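Local atomic coordinates of phosphate-binding protein pstS 2 (Streptococcus pneumoniae, PDB entry 4H1X), a protein that probably serves as the solute-binding protein of the PstSACB ABC transporter, capturing phosphate outside the membrane for import into the cell. Residues 12-17 with 59-64. Residues are numbered along the deposited sequence; the frame is centred on the assembly and turned at random.
Sequences EVISRE and SAVQGN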
loop_
_atom_site.group_PDB
_atom_site.type_symbol
_atom_site.label_atom_id
_atom_site.label_comp_id
_atom_site.label_asym_id
_atom_site.label_seq_id
_atom_site.Cartn_x
_atom_site.Cartn_y
_atom_site.Cartn_z
ATOM N N GLU A 12 15.092 0.623 -19.111
ATOM C CA GLU A 12 14.404 -0.666 -19.027
ATOM C C GLU A 12 13.362 -0.543 -17.914
ATOM O O GLU A 12 13.706 -0.561 -16.728
ATOM C CB GLU A 12 15.391 -1.824 -18.791
ATOM C CG GLU A 12 14.761 -3.208 -18.911
ATOM C CD GLU A 12 15.512 -4.375 -18.287
ATOM O OE1 GLU A 12 16.747 -4.273 -18.098
ATOM O OE2 GLU A 12 14.862 -5.411 -18.016
ATOM N N VAL A 13 12.100 -0.332 -18.298
ATOM C CA VAL A 13 11.022 -0.158 -17.331
ATOM C C VAL A 13 10.610 -1.534 -16.784
ATOM O O VAL A 13 10.271 -2.440 -17.551
ATOM C CB VAL A 13 9.820 0.595 -17.975
ATOM C CG1 VAL A 13 8.652 0.714 -17.006
ATOM C CG2 VAL A 13 10.254 1.990 -18.491
ATOM N N ILE A 14 10.657 -1.688 -15.473
ATOM C CA ILE A 14 10.217 -2.917 -14.804
ATOM C C ILE A 14 8.832 -2.654 -14.242
ATOM O O ILE A 14 8.696 -1.801 -13.368
ATOM C CB ILE A 14 11.196 -3.402 -13.675
ATOM C CG1 ILE A 14 12.697 -3.465 -14.114
ATOM C CG2 ILE A 14 10.712 -4.731 -13.039
ATOM C CD1 ILE A 14 13.024 -4.255 -15.331
ATOM N N SER A 15 7.818 -3.372 -14.733
ATOM C CA SER A 15 6.452 -3.229 -14.223
ATOM C C SER A 15 6.090 -4.427 -13.349
ATOM O O SER A 15 6.619 -5.526 -13.552
ATOM C CB SER A 15 5.466 -3.127 -15.386
ATOM O OG SER A 15 4.128 -3.251 -14.934
ATOM N N ARG A 16 5.161 -4.237 -12.394
ATOM C CA ARG A 16 4.646 -5.374 -11.654
ATOM C C ARG A 16 3.597 -6.068 -12.543
ATOM O O ARG A 16 3.180 -5.498 -13.553
ATOM C CB ARG A 16 4.084 -4.943 -10.281
ATOM C CG ARG A 16 5.191 -4.818 -9.226
ATOM C CD ARG A 16 5.841 -6.174 -8.837
ATOM N NE ARG A 16 4.836 -7.137 -8.378
ATOM C CZ ARG A 16 4.301 -7.132 -7.163
ATOM N NH1 ARG A 16 4.727 -6.271 -6.246
ATOM N NH2 ARG A 16 3.340 -7.985 -6.855
ATOM N N GLU A 17 3.230 -7.320 -12.217
ATOM C CA GLU A 17 2.264 -8.084 -13.012
ATOM C C GLU A 17 0.871 -7.459 -12.964
ATOM O O GLU A 17 0.554 -6.728 -12.037
ATOM C CB GLU A 17 2.215 -9.556 -12.539
ATOM C CG GLU A 17 1.444 -9.812 -11.249
ATOM C CD GLU A 17 2.096 -9.382 -9.949
ATOM O OE1 GLU A 17 3.203 -8.796 -9.988
ATOM O OE2 GLU A 17 1.484 -9.620 -8.885
ATOM N N SER A 59 15.625 -7.717 -7.742
ATOM C CA SER A 59 16.590 -8.519 -8.501
ATOM C C SER A 59 16.812 -7.939 -9.912
ATOM O O SER A 59 17.959 -7.868 -10.369
ATOM C CB SER A 59 16.110 -9.966 -8.599
ATOM O OG SER A 59 16.941 -10.710 -9.480
ATOM N N ALA A 60 15.712 -7.600 -10.621
ATOM C CA ALA A 60 15.783 -7.052 -11.972
ATOM C C ALA A 60 16.506 -5.697 -11.980
ATOM O O ALA A 60 17.302 -5.436 -12.885
ATOM C CB ALA A 60 14.387 -6.901 -12.549
ATOM N N VAL A 61 16.207 -4.816 -10.996
ATOM C CA VAL A 61 16.849 -3.482 -10.951
ATOM C C VAL A 61 18.339 -3.630 -10.562
ATOM O O VAL A 61 19.202 -3.052 -11.222
ATOM C CB VAL A 61 16.094 -2.527 -10.003
ATOM C CG1 VAL A 61 16.885 -1.240 -9.791
ATOM C CG2 VAL A 61 14.691 -2.225 -10.540
ATOM N N GLN A 62 18.641 -4.448 -9.535
ATOM C CA GLN A 62 20.046 -4.697 -9.155
ATOM C C GLN A 62 20.827 -5.352 -10.325
ATOM O O GLN A 62 22.017 -5.111 -10.474
ATOM C CB GLN A 62 20.126 -5.599 -7.907
ATOM C CG GLN A 62 21.552 -5.688 -7.331
ATOM C CD GLN A 62 21.715 -6.650 -6.178
ATOM O OE1 GLN A 62 20.776 -7.326 -5.740
ATOM N NE2 GLN A 62 22.931 -6.724 -5.648
ATOM N N GLY A 63 20.150 -6.191 -11.113
ATOM C CA GLY A 63 20.765 -6.950 -12.198
ATOM C C GLY A 63 20.967 -6.247 -13.526
ATOM O O GLY A 63 21.633 -6.782 -14.427
ATOM N N ASN A 64 20.391 -5.046 -13.677
ATOM C CA ASN A 64 20.476 -4.327 -14.939
ATOM C C ASN A 64 20.717 -2.838 -14.681
ATOM O O ASN A 64 19.861 -2.182 -14.088
ATOM C CB ASN A 64 19.192 -4.579 -15.742
ATOM C CG ASN A 64 18.977 -6.059 -16.053
ATOM O OD1 ASN A 64 19.582 -6.626 -16.989
ATOM N ND2 ASN A 64 18.236 -6.757 -15.173
#
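N64 reaches back to A60 where helix 54-63 ends: its ND2 donates to A60 O over 2.8 Å, nearly straight (N-H...O 166°). The acceptor uses a lone pair in its carbonyl plane. With CG beside the backbone N (chi1 -60°), the amide lies over the last turn and takes the carbonyl that a further helical N-H would have taken. Asparagine is short enough for this and carries the N-H required.

The helix belongs to a beta-alpha-beta crossover in the alpha/beta fold of periplasmic binding proteins. It links parallel strands 49-51 and 67-72, and strand 12-16 runs between them in the sheet. I14 points from that middle strand to the helix. Its first torsion sets CG1 beside the backbone N and facing the helix; the second (chi2 -54°) then turns CD1 back toward A60, leaving CG1 and CD1 each 4.1 Å from A60 CB. Alanine suits the helix face nearest the sheet, since its single methyl lets the backbones draw close. V61 meets the flank of the same isoleucine, CG2 standing 4.3 Å from I14 CG1, while V57 of the preceding turn also touches I14. Within the sheet, the I14 side chain rests on V49 of one neighbouring strand, and its backbone is hydrogen-bonded to I68 of the other.

At the start of the strand, E12, partly exposed, reaches across toward N64. E12 has two conformers, so this approach is uncertain; in one of them OE1 lies 3.4 Å from N64 CB.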